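Local coordinates for protein carboxylesterase (Uncultured bacterium, PDB 5GMX) that hydrolyses carboxylic ester bonds as a family VIII carboxylesterase and also acts on oxyimino cephalosporins, much as an extended-spectrum beta-lactamase does, at residues 28-33 with 372-377. Residues are numbered along the deposited sequence; the frame is centred on the assembly and turned at random.
Sequences DGKEVG and GDPRGV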
loop_
_atom_site.group_PDB
_atom_site.type_symbol
_atom_site.label_atom_id
_atom_site.label_comp_id
_atom_site.label_asym_id
_atom_site.label_seq_id
_atom_site.Cartn_x
_atom_site.Cartn_y
_atom_site.Cartn_z
ATOM N N ASP A 28 -14.369 21.548 7.473
ATOM C CA ASP A 28 -13.995 22.322 6.293
ATOM C C ASP A 28 -14.605 21.757 5.013
ATOM O O ASP A 28 -14.281 22.208 3.913
ATOM C CB ASP A 28 -12.471 22.373 6.166
ATOM C CG ASP A 28 -11.792 22.851 7.444
ATOM O OD1 ASP A 28 -12.459 22.867 8.504
ATOM O OD2 ASP A 28 -10.591 23.206 7.391
ATOM N N GLY A 29 -15.484 20.770 5.160
ATOM C CA GLY A 29 -16.155 20.159 4.024
ATOM C C GLY A 29 -15.272 19.286 3.144
ATOM O O GLY A 29 -15.692 18.866 2.067
ATOM N N LYS A 30 -14.052 19.003 3.599
ATOM C CA LYS A 30 -13.091 18.228 2.814
ATOM C C LYS A 30 -13.273 16.705 2.874
ATOM O O LYS A 30 -12.514 15.963 2.243
ATOM C CB LYS A 30 -11.659 18.566 3.243
ATOM C CG LYS A 30 -11.175 19.942 2.815
ATOM C CD LYS A 30 -9.676 20.069 3.051
ATOM C CE LYS A 30 -9.074 21.232 2.272
ATOM N NZ LYS A 30 -7.578 21.187 2.271
ATOM N N GLU A 31 -14.278 16.236 3.605
ATOM C CA GLU A 31 -14.450 14.799 3.795
ATOM C C GLU A 31 -15.899 14.400 3.573
ATOM O O GLU A 31 -16.814 15.199 3.765
ATOM C CB GLU A 31 -14.038 14.386 5.217
ATOM C CG GLU A 31 -12.543 14.458 5.555
ATOM C CD GLU A 31 -11.715 13.289 5.043
ATOM O OE1 GLU A 31 -12.097 12.648 4.035
ATOM O OE2 GLU A 31 -10.668 13.009 5.674
ATOM N N VAL A 32 -16.111 13.155 3.174
ATOM C CA VAL A 32 -17.442 12.582 3.250
ATOM C C VAL A 32 -17.417 11.553 4.372
ATOM O O VAL A 32 -18.084 11.724 5.395
ATOM C CB VAL A 32 -17.884 11.952 1.936
ATOM C CG1 VAL A 32 -19.221 11.251 2.125
ATOM C CG2 VAL A 32 -17.991 13.027 0.873
ATOM N N GLY A 33 -16.612 10.510 4.191
ATOM C CA GLY A 33 -16.366 9.534 5.239
ATOM C C GLY A 33 -14.881 9.250 5.374
ATOM O O GLY A 33 -14.144 9.308 4.389
ATOM N N GLY A 372 0.699 13.021 -0.275
ATOM C CA GLY A 372 0.799 14.344 0.331
ATOM C C GLY A 372 -0.468 15.183 0.392
ATOM O O GLY A 372 -0.406 16.402 0.259
ATOM N N ASP A 373 -1.616 14.538 0.596
ATOM C CA ASP A 373 -2.889 15.242 0.804
ATOM C C ASP A 373 -2.864 16.123 2.067
ATOM O O ASP A 373 -2.341 15.697 3.100
ATOM C CB ASP A 373 -4.037 14.227 0.897
ATOM C CG ASP A 373 -5.416 14.871 0.781
ATOM O OD1 ASP A 373 -5.816 15.623 1.698
ATOM O OD2 ASP A 373 -6.113 14.604 -0.222
ATOM N N PRO A 374 -3.425 17.351 1.979
ATOM C CA PRO A 374 -3.574 18.313 3.088
ATOM C C PRO A 374 -4.189 17.721 4.365
ATOM O O PRO A 374 -3.737 18.038 5.474
ATOM C CB PRO A 374 -4.511 19.375 2.501
ATOM C CG PRO A 374 -4.244 19.336 1.052
ATOM C CD PRO A 374 -3.887 17.921 0.699
ATOM N N ARG A 375 -5.219 16.894 4.204
ATOM C CA ARG A 375 -5.843 16.198 5.326
ATOM C C ARG A 375 -4.796 15.403 6.112
ATOM O O ARG A 375 -4.731 15.451 7.359
ATOM C CB ARG A 375 -6.956 15.284 4.816
ATOM C CG ARG A 375 -8.071 16.044 4.104
ATOM C CD ARG A 375 -9.061 15.111 3.425
ATOM N NE ARG A 375 -8.538 14.551 2.180
ATOM C CZ ARG A 375 -9.232 13.750 1.374
ATOM N NH1 ARG A 375 -10.479 13.409 1.692
ATOM N NH2 ARG A 375 -8.679 13.290 0.254
ATOM N N GLY A 376 -3.965 14.685 5.358
ATOM C CA GLY A 376 -2.876 13.910 5.919
ATOM C C GLY A 376 -1.812 14.770 6.562
ATOM O O GLY A 376 -1.307 14.430 7.626
ATOM N N VAL A 377 -1.466 15.878 5.914
ATOM C CA VAL A 377 -0.484 16.807 6.463
ATOM C C VAL A 377 -0.917 17.296 7.841
ATOM O O VAL A 377 -0.121 17.314 8.787
ATOM C CB VAL A 377 -0.271 18.016 5.540
ATOM C CG1 VAL A 377 0.663 19.019 6.191
ATOM C CG2 VAL A 377 0.269 17.560 4.185
#
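Glu31 and Arg375 reach for each other from opposite directions and close a salt bridge between OE1 of Glu31 and NH1 of Arg375, 2.9 Å long. The bond is weak as a hydrogen bond, bent to 128° at the proton; the carboxylate stands at the guanidinium edge with the two planes 52° apart. A fold in the Glu31 chain at chi2 also lays OE2 against the CD methylene of Arg375, 3.5 Å off. On its other side the Arg375 guanidinium grips Asp373 side-on: its NE gives to OD1 at 3.0 Å and its NH2 to OD2 at 2.9 Å, both carboxylate oxygens lying close to the guanidinium plane but met from above their own. The Arg375 chain bends at chi3 (-77°), which turns its NE-NH2 edge to Asp373. This twofold grip and the bridge to Glu31, with a further NH1 bond to the carbonyl of Gln365, would restrict rotation of the guanidinium. Asp373 OD1 takes a second donor through its anti lone pair, the Arg375 backbone N at 2.9 Å, and so N-caps helix 374-385. Farther out, the extended Lys30 chain crosses Pro374 at about a right angle, NZ lying 3.6 Å from CB of the proline. This salt-bridge network joins the loop between helix 16-27 and strand 33-40 to the start of the C-terminal helix, in the sheet-and-helix domain of the serine beta-lactamase fold.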